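Local coordinates for uncharacterized protein (Nostoc punctiforme, PDB 2R3S) that probably transfers a methyl group from S-adenosylmethionine to a hydroxyl oxygen of a substrate not yet identified, as in related O-methyltransferases, at residues A115-G120 with V290-T295; F179-A184 with R209-A214; S308-A313 with Q329-Y334. All blocks are in the same frame, centred on the assembly; numbering follows the deposited sequence. Where two conformers were deposited one is given.

Contacts 1, 2 and 3 hold helices of the O-methyltransferase domain in three different places. Contact 2 (179-184 with 209-214) lies between the two segments of contact 1 (115-120 with 290-295) along the chain; contact 3 (308-313 with 329-334) follows after both. Contact 2 joins two helices beside the parallel strands of the seven-stranded sheet, whereas contact 3 sets a helix against strand 329-334, which runs antiparallel to both its neighbours. Contact 1 lies near the partner subunit. Contacts 1 and 2 are on opposite sides of the chain's centre, their own centres about 36 Å apart, and the centre of contact 3 is about 26 Å from each of theirs. Each holds its own pair of elements.

Contact 1. Residues A115-G120 with V290-T295; sequences AAVLKG and VMLATT
Within 290-295, Leu292 makes the contacts with 115-120, its side chain set against Ala116, Val117 and Gly120. Along the segment, Val290 comes first and serves from within: its carbonyl O accepts the hydroxyl OG1 of Thr294 at 2.8 Å, a donor standing 40° out of the carbonyl plane. Selenomethionine Met291 likewise offers its carbonyl to Thr295, whose OG1 (2.7 Å from Met291 O) and backbone N arrive from opposite faces of the carbonyl plane.

Leu292 then makes the contact. With CG anti to the backbone N (chi1 176°), its branch extends to the other helix. CG lies 4.0 Å from Ala116 CB; CD1 comes within 3.5 Å of Ala116 O and 3.8 Å of Gly120 C; CD2 meets Val117 CG2 at 3.9 Å. Alanine suits position 116 because a single methyl lets the backbones draw close, and Gly120, the residue that ends its helix with positive phi, takes up a conformation awkward for residues with a CB.

Both helices belong to the O-methyltransferase domain, yet this corner faces the other copy of the protein: Leu292 also packs on Met58, and Val117 on Leu29, of the second subunit, while Arg54 of that subunit bonds to Gly120 O. An alanine in place of Leu292 would probably leave Ala116 and Val117 without this apolar partner and open a gap between the helices.

Ala293 CA lies 6.1 Å from Ala116 CA, but Ala293 turns its methyl away from the other segment and gives its carbonyl to Thr122 OG1. Thr294 is the last helical residue and Thr295 the first beyond it; both turn their hydroxyls back to the carbonyls already named, which makes threonine apt here, and Thr295 pairs through its backbone with Thr122.

Contact 2. Residues F179-A184 with R209-A214; sequences FGIAVA and RIQGVA. With EDO (1,2-ethanediol), chain G.
Gln211 meets Ile181 through its methylenes and not through its flat amide, so neither a ring nor an amide face is packed across this contact; the ring of Phe179 is turned elsewhere and meets that of Phe270. The Ile181 methyl CG2 crosses the glutamine chain at about a right angle and lies 3.6 Å from Gln211 CG and 3.7 Å from Gln211 CB. Gln211 CG stands anti to the carbonyl carbon (chi1 -66°) and the bend at chi2 turns the amide on from there, so this exposed residue touches through aliphatic carbon.

The same CG2 of Ile181 is 4.0 Å from Val213 CG2, and Ala184 CB sits 4.0 Å from Val213 CB. Branched valine can thus touch both residues at once. Val213 is brought there by a Schellman motif: Gly212, with positive phi, ends the helix, its N bonded to Arg209 O, and its own O accepts a hydroxyl of ethanediol, probably from the crystallisation liquor.

These helices belong to successive beta-alpha-beta units of the Rossmann-like domain, joined by strand 191-196. Ile181 also rests on Ala208 of helix 198-211, Val183 on Val169 of strand 168-172, and Ala182 on helix 149-159.

Contact 3. Residues S308-A313 with Q329-Y334; sequences SMFSNA and QVIVAY
Ala333 lies over one face of the Phe310 ring, a CH-pi contact with CB 3.6 Å from the ring centroid and 23° off the normal. The methyl is offset toward the rim on the side of CD1 and CE1; its distance to Phe310 CE1 is 3.4 Å. Alanine suits this strand position because its single methyl lets the ring lie close over it, and the large apolar phenylalanine suits the buried space it occupies. The ring reaches the strand because chi1 of -83° sets CG anti to the carbonyl carbon, directing the phenyl outward from helix 303-312.

A looser apolar contact adds Ile331, two residues earlier and so on the same side of the strand: its CG2 approaches Phe310 CE2 obliquely, at 4.2 Å.

The strand itself, 329-334, runs antiparallel between strands 265-271 and 317-321, giving the order 3-2-1-4-5-7-6 with the reversed seventh strand, the hallmark of the class I methyltransferase fold. Helix 303-312 precedes the hairpin of strands 317-321 and 329-334 and packs on its sheet.

Further packing surrounds the aromatic ring. Phe315 meets it edge-to-face, Leu254 of helix 247-260 touches it, and Val269 and Ser318 approach from the two strands flanking 329-334.

Contact 1. Residues A115-G120 with V290-T295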
loop_
_atom_site.group_PDB
_atom_site.type_symbol
_atom_site.label_atom_id
_atom_site.label_comp_id
_atom_site.label_asym_id
_atom_site.label_seq_id
_atom_site.Cartn_x
_atom_site.Cartn_y
_atom_site.Cartn_z
ATOM N N ALA A 115 -16.722 -2.149 4.173
ATOM C CA ALA A 115 -18.019 -1.500 4.041
ATOM C C ALA A 115 -18.500 -1.504 2.602
ATOM O O ALA A 115 -19.661 -1.811 2.344
ATOM C CB ALA A 115 -17.958 -0.058 4.568
ATOM N N ALA A 116 -17.622 -1.132 1.672
ATOM C CA ALA A 116 -17.955 -1.160 0.246
ATOM C C ALA A 116 -18.268 -2.551 -0.281
ATOM O O ALA A 116 -19.166 -2.724 -1.108
ATOM C CB ALA A 116 -16.817 -0.518 -0.602
ATOM N N VAL A 117 -17.515 -3.547 0.145
ATOM C CA VAL A 117 -17.780 -4.932 -0.288
ATOM C C VAL A 117 -19.124 -5.390 0.259
ATOM O O VAL A 117 -19.931 -6.002 -0.445
ATOM C CB VAL A 117 -16.649 -5.914 0.157
ATOM C CG1 VAL A 117 -17.036 -7.345 -0.171
ATOM C CG2 VAL A 117 -15.308 -5.519 -0.480
ATOM N N LEU A 118 -19.398 -5.037 1.506
ATOM C CA LEU A 118 -20.664 -5.402 2.137
ATOM C C LEU A 118 -21.869 -4.848 1.390
ATOM O O LEU A 118 -22.828 -5.569 1.143
ATOM C CB LEU A 118 -20.702 -4.923 3.595
ATOM C CG LEU A 118 -20.090 -5.866 4.617
ATOM C CD1 LEU A 118 -20.061 -5.179 5.998
ATOM C CD2 LEU A 118 -20.867 -7.211 4.700
ATOM N N LYS A 119 -21.796 -3.576 1.007
ATOM C CA LYS A 119 -22.941 -2.885 0.447
ATOM C C LYS A 119 -23.006 -2.878 -1.079
ATOM O O LYS A 119 -24.070 -2.601 -1.643
ATOM C CB LYS A 119 -23.041 -1.460 1.028
ATOM C CG LYS A 119 -22.058 -0.417 0.505
ATOM C CD LYS A 119 -22.331 0.968 1.160
ATOM C CE LYS A 119 -23.455 1.750 0.449
ATOM N NZ LYS A 119 -23.654 3.145 0.956
ATOM N N GLY A 120 -21.890 -3.193 -1.741
ATOM C CA GLY A 120 -21.834 -3.329 -3.212
ATOM C C GLY A 120 -21.491 -2.044 -3.957
ATOM O O GLY A 120 -21.857 -1.851 -5.116
ATOM N N VAL A 290 -10.999 0.189 -7.624
ATOM C CA VAL A 290 -11.103 1.627 -7.539
ATOM C C VAL A 290 -12.568 2.088 -7.690
ATOM O O VAL A 290 -13.058 2.907 -6.895
ATOM C CB VAL A 290 -10.165 2.321 -8.553
ATOM C CG1 VAL A 290 -10.298 3.811 -8.478
ATOM C CG2 VAL A 290 -8.713 1.913 -8.275
HETATM N N MSE A 291 -13.272 1.511 -8.665
HETATM C CA MSE A 291 -14.671 1.825 -8.884
HETATM C C MSE A 291 -15.541 1.380 -7.733
HETATM O O MSE A 291 -16.475 2.077 -7.368
HETATM C CB MSE A 291 -15.168 1.251 -10.206
HETATM C CG MSE A 291 -14.481 1.861 -11.427
HETATM SE SE MSE A 291 -14.895 3.781 -11.598
HETATM C CE MSE A 291 -13.465 4.579 -10.482
ATOM N N LEU A 292 -15.233 0.256 -7.119
ATOM C CA LEU A 292 -15.982 -0.163 -5.933
ATOM C C LEU A 292 -15.802 0.821 -4.787
ATOM O O LEU A 292 -16.768 1.154 -4.071
ATOM C CB LEU A 292 -15.576 -1.572 -5.479
ATOM C CG LEU A 292 -16.185 -2.135 -4.186
ATOM C CD1 LEU A 292 -17.688 -2.447 -4.298
ATOM C CD2 LEU A 292 -15.428 -3.364 -3.745
ATOM N N ALA A 293 -14.557 1.242 -4.568
ATOM C CA ALA A 293 -14.253 2.091 -3.426
ATOM C C ALA A 293 -14.846 3.498 -3.549
ATOM O O ALA A 293 -15.187 4.102 -2.544
ATOM C CB ALA A 293 -12.736 2.172 -3.166
ATOM N N THR A 294 -14.983 4.007 -4.770
ATOM C CA THR A 294 -15.210 5.432 -4.963
ATOM C C THR A 294 -16.529 5.834 -5.635
ATOM O O THR A 294 -16.862 7.006 -5.624
ATOM C CB THR A 294 -14.076 6.073 -5.786
ATOM O OG1 THR A 294 -14.066 5.532 -7.112
ATOM C CG2 THR A 294 -12.704 5.927 -5.107
ATOM N N THR A 295 -17.223 4.889 -6.261
ATOM C CA THR A 295 -18.451 5.135 -7.002
ATOM C C THR A 295 -19.516 4.122 -6.513
ATOM O O THR A 295 -19.162 3.063 -5.942
ATOM C CB THR A 295 -18.278 4.997 -8.530
ATOM O OG1 THR A 295 -18.167 3.618 -8.887
ATOM C CG2 THR A 295 -17.061 5.765 -9.070
#

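Contact 2. Residues F179-A184 with R209-A214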
loop_
_atom_site.group_PDB
_atom_site.type_symbol
_atom_site.label_atom_id
_atom_site.label_comp_id
_atom_site.label_asym_id
_atom_site.label_seq_id
_atom_site.Cartn_x
_atom_site.Cartn_y
_atom_site.Cartn_z
ATOM N N PHE A 179 -7.985 15.617 -24.893
ATOM C CA PHE A 179 -8.470 14.764 -26.009
ATOM C C PHE A 179 -9.080 15.586 -27.142
ATOM O O PHE A 179 -8.618 15.510 -28.281
ATOM C CB PHE A 179 -9.390 13.646 -25.508
ATOM C CG PHE A 179 -8.655 12.619 -24.674
ATOM C CD1 PHE A 179 -7.979 11.564 -25.288
ATOM C CD2 PHE A 179 -8.569 12.746 -23.296
ATOM C CE1 PHE A 179 -7.261 10.633 -24.540
ATOM C CE2 PHE A 179 -7.853 11.812 -22.533
ATOM C CZ PHE A 179 -7.201 10.761 -23.154
ATOM N N GLY A 180 -10.067 16.410 -26.824
ATOM C CA GLY A 180 -10.642 17.337 -27.800
ATOM C C GLY A 180 -9.653 18.359 -28.314
ATOM O O GLY A 180 -9.669 18.692 -29.494
ATOM N N ILE A 181 -8.785 18.858 -27.429
ATOM C CA ILE A 181 -7.759 19.823 -27.810
ATOM C C ILE A 181 -6.827 19.241 -28.862
ATOM O O ILE A 181 -6.501 19.914 -29.827
ATOM C CB ILE A 181 -6.951 20.335 -26.580
ATOM C CG1 ILE A 181 -7.824 21.264 -25.733
ATOM C CG2 ILE A 181 -5.720 21.072 -27.015
ATOM C CD1 ILE A 181 -7.428 21.395 -24.269
ATOM N N ALA A 182 -6.403 17.997 -28.691
ATOM C CA ALA A 182 -5.557 17.339 -29.702
ATOM C C ALA A 182 -6.279 17.157 -31.037
ATOM O O ALA A 182 -5.654 17.288 -32.087
ATOM C CB ALA A 182 -5.020 15.982 -29.193
ATOM N N VAL A 183 -7.569 16.826 -31.008
ATOM C CA VAL A 183 -8.354 16.773 -32.245
ATOM C C VAL A 183 -8.258 18.159 -32.915
ATOM O O VAL A 183 -7.920 18.258 -34.077
ATOM C CB VAL A 183 -9.817 16.313 -31.997
ATOM C CG1 VAL A 183 -10.640 16.421 -33.249
ATOM C CG2 VAL A 183 -9.833 14.870 -31.472
ATOM N N ALA A 184 -8.467 19.230 -32.153
ATOM C CA ALA A 184 -8.376 20.595 -32.697
ATOM C C ALA A 184 -6.998 20.884 -33.240
ATOM O O ALA A 184 -6.878 21.470 -34.312
ATOM C CB ALA A 184 -8.776 21.651 -31.632
ATOM N N ARG A 209 -6.311 27.373 -24.477
ATOM C CA ARG A 209 -5.528 28.618 -24.567
ATOM C C ARG A 209 -4.032 28.316 -24.758
ATOM O O ARG A 209 -3.436 28.713 -25.750
ATOM C CB ARG A 209 -5.772 29.436 -23.301
ATOM C CG ARG A 209 -5.926 30.910 -23.508
ATOM C CD ARG A 209 -4.630 31.608 -23.243
ATOM N NE ARG A 209 -4.241 31.530 -21.827
ATOM C CZ ARG A 209 -2.992 31.366 -21.372
ATOM N NH1 ARG A 209 -1.954 31.237 -22.192
ATOM N NH2 ARG A 209 -2.775 31.314 -20.066
ATOM N N ILE A 210 -3.435 27.571 -23.832
ATOM C CA ILE A 210 -2.020 27.169 -23.945
ATOM C C ILE A 210 -1.680 26.515 -25.317
ATOM O O ILE A 210 -0.602 26.727 -25.874
ATOM C CB ILE A 210 -1.633 26.219 -22.769
ATOM C CG1 ILE A 210 -1.673 26.961 -21.438
ATOM C CG2 ILE A 210 -0.247 25.612 -22.958
ATOM C CD1 ILE A 210 -1.624 26.033 -20.202
ATOM N N GLN A 211 -2.595 25.727 -25.866
ATOM C CA GLN A 211 -2.320 24.982 -27.092
ATOM C C GLN A 211 -2.610 25.738 -28.399
ATOM O O GLN A 211 -2.276 25.251 -29.468
ATOM C CB GLN A 211 -3.107 23.668 -27.076
ATOM C CG GLN A 211 -2.638 22.719 -25.980
ATOM C CD GLN A 211 -1.181 22.344 -26.153
ATOM O OE1 GLN A 211 -0.755 21.960 -27.259
ATOM N NE2 GLN A 211 -0.399 22.477 -25.079
ATOM N N GLY A 212 -3.232 26.910 -28.312
ATOM C CA GLY A 212 -3.472 27.754 -29.478
ATOM C C GLY A 212 -4.777 27.485 -30.204
ATOM O O GLY A 212 -4.878 27.733 -31.401
ATOM N N VAL A 213 -5.774 26.973 -29.483
ATOM C CA VAL A 213 -7.034 26.562 -30.087
ATOM C C VAL A 213 -8.243 27.073 -29.301
ATOM O O VAL A 213 -9.355 26.590 -29.474
ATOM C CB VAL A 213 -7.064 25.002 -30.299
ATOM C CG1 VAL A 213 -5.838 24.574 -31.072
ATOM C CG2 VAL A 213 -7.152 24.231 -28.968
ATOM N N ALA A 214 -8.022 28.077 -28.457
ATOM C CA ALA A 214 -9.062 28.620 -27.600
ATOM C C ALA A 214 -10.298 29.064 -28.399
ATOM O O ALA A 214 -11.438 28.888 -27.937
ATOM C CB ALA A 214 -8.515 29.797 -26.787
HETATM C C1 EDO G . -2.108 27.262 -33.508
HETATM O O1 EDO G . -0.913 26.503 -33.724
HETATM C C2 EDO G . -1.752 28.418 -32.577
HETATM O O2 EDO G . -2.889 29.223 -32.254
#

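Contact 3. Residues S308-A313 with Q329-Y334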
loop_
_atom_site.group_PDB
_atom_site.type_symbol
_atom_site.label_atom_id
_atom_site.label_comp_id
_atom_site.label_asym_id
_atom_site.label_seq_id
_atom_site.Cartn_x
_atom_site.Cartn_y
_atom_site.Cartn_z
ATOM N N SER A 308 -22.101 -4.572 -25.981
ATOM C CA SER A 308 -23.520 -4.739 -25.664
ATOM C C SER A 308 -24.253 -3.435 -25.293
ATOM O O SER A 308 -25.459 -3.323 -25.490
ATOM C CB SER A 308 -23.671 -5.740 -24.533
ATOM O OG SER A 308 -24.982 -5.726 -24.027
HETATM N N MSE A 309 -23.539 -2.472 -24.711
HETATM C CA MSE A 309 -24.147 -1.197 -24.353
HETATM C C MSE A 309 -24.383 -0.380 -25.605
HETATM O O MSE A 309 -25.445 0.206 -25.788
HETATM C CB MSE A 309 -23.253 -0.435 -23.385
HETATM C CG MSE A 309 -23.177 -1.075 -22.030
HETATM SE SE MSE A 309 -22.052 -0.031 -20.817
HETATM C CE MSE A 309 -20.846 -1.485 -20.192
ATOM N N PHE A 310 -23.390 -0.353 -26.476
ATOM C CA PHE A 310 -23.538 0.339 -27.742
ATOM C C PHE A 310 -24.617 -0.307 -28.617
ATOM O O PHE A 310 -25.443 0.399 -29.202
ATOM C CB PHE A 310 -22.214 0.399 -28.472
ATOM C CG PHE A 310 -21.334 1.527 -28.023
ATOM C CD1 PHE A 310 -21.630 2.830 -28.384
ATOM C CD2 PHE A 310 -20.199 1.285 -27.255
ATOM C CE1 PHE A 310 -20.817 3.885 -27.991
ATOM C CE2 PHE A 310 -19.370 2.332 -26.853
ATOM C CZ PHE A 310 -19.691 3.646 -27.222
ATOM N N SER A 311 -24.611 -1.635 -28.697
ATOM C CA SER A 311 -25.653 -2.375 -29.406
ATOM C C SER A 311 -27.032 -2.002 -28.898
ATOM O O SER A 311 -27.877 -1.643 -29.693
ATOM C CB SER A 311 -25.456 -3.895 -29.286
ATOM O OG SER A 311 -26.606 -4.597 -29.750
ATOM N N ASN A 312 -27.242 -2.062 -27.587
ATOM C CA ASN A 312 -28.521 -1.657 -26.950
ATOM C C ASN A 312 -28.909 -0.178 -27.017
ATOM O O ASN A 312 -30.070 0.178 -26.725
ATOM C CB ASN A 312 -28.517 -2.004 -25.455
ATOM C CG ASN A 312 -28.546 -3.502 -25.179
ATOM O OD1 ASN A 312 -28.777 -4.317 -26.074
ATOM N ND2 ASN A 312 -28.314 -3.868 -23.912
ATOM N N ALA A 313 -27.941 0.685 -27.307
ATOM C CA ALA A 313 -28.189 2.117 -27.414
ATOM C C ALA A 313 -28.494 2.492 -28.850
ATOM O O ALA A 313 -28.774 3.652 -29.127
ATOM C CB ALA A 313 -26.968 2.932 -26.910
ATOM N N GLN A 329 -7.269 1.456 -23.252
ATOM C CA GLN A 329 -7.749 0.861 -24.507
ATOM C C GLN A 329 -8.820 1.759 -25.141
ATOM O O GLN A 329 -9.440 2.563 -24.427
ATOM C CB GLN A 329 -8.325 -0.533 -24.227
ATOM C CG GLN A 329 -7.313 -1.579 -23.715
ATOM C CD GLN A 329 -6.968 -1.475 -22.200
ATOM O OE1 GLN A 329 -7.774 -1.052 -21.361
ATOM N NE2 GLN A 329 -5.761 -1.895 -21.863
ATOM N N VAL A 330 -9.023 1.631 -26.462
ATOM C CA VAL A 330 -10.049 2.418 -27.199
ATOM C C VAL A 330 -11.157 1.536 -27.836
ATOM O O VAL A 330 -10.874 0.464 -28.343
ATOM C CB VAL A 330 -9.402 3.364 -28.254
ATOM C CG1 VAL A 330 -10.426 3.853 -29.235
ATOM C CG2 VAL A 330 -8.708 4.566 -27.585
ATOM N N ILE A 331 -12.419 1.966 -27.736
ATOM C CA ILE A 331 -13.528 1.421 -28.531
ATOM C C ILE A 331 -14.052 2.506 -29.481
ATOM O O ILE A 331 -14.418 3.585 -29.029
ATOM C CB ILE A 331 -14.697 0.958 -27.638
ATOM C CG1 ILE A 331 -14.272 -0.229 -26.788
ATOM C CG2 ILE A 331 -15.920 0.573 -28.456
ATOM C CD1 ILE A 331 -15.243 -0.551 -25.707
ATOM N N VAL A 332 -14.072 2.242 -30.787
ATOM C CA VAL A 332 -14.777 3.101 -31.742
ATOM C C VAL A 332 -16.150 2.509 -32.044
ATOM O O VAL A 332 -16.245 1.333 -32.415
ATOM C CB VAL A 332 -14.007 3.273 -33.037
ATOM C CG1 VAL A 332 -14.779 4.168 -34.003
ATOM C CG2 VAL A 332 -12.598 3.842 -32.731
ATOM N N ALA A 333 -17.200 3.301 -31.821
ATOM C CA ALA A 333 -18.575 2.944 -32.165
ATOM C C ALA A 333 -19.019 3.779 -33.365
ATOM O O ALA A 333 -18.586 4.917 -33.520
ATOM C CB ALA A 333 -19.502 3.157 -31.017
ATOM N N TYR A 334 -19.874 3.184 -34.203
ATOM C CA TYR A 334 -20.373 3.786 -35.445
ATOM C C TYR A 334 -21.871 3.841 -35.324
ATOM O O TYR A 334 -22.500 2.861 -34.911
ATOM C CB TYR A 334 -19.983 2.936 -36.655
ATOM C CG TYR A 334 -18.498 2.808 -36.800
ATOM C CD1 TYR A 334 -17.782 1.859 -36.061
ATOM C CD2 TYR A 334 -17.791 3.654 -37.642
ATOM C CE1 TYR A 334 -16.375 1.748 -36.171
ATOM C CE2 TYR A 334 -16.410 3.563 -37.766
ATOM C CZ TYR A 334 -15.700 2.602 -37.032
ATOM O OH TYR A 334 -14.317 2.510 -37.175
#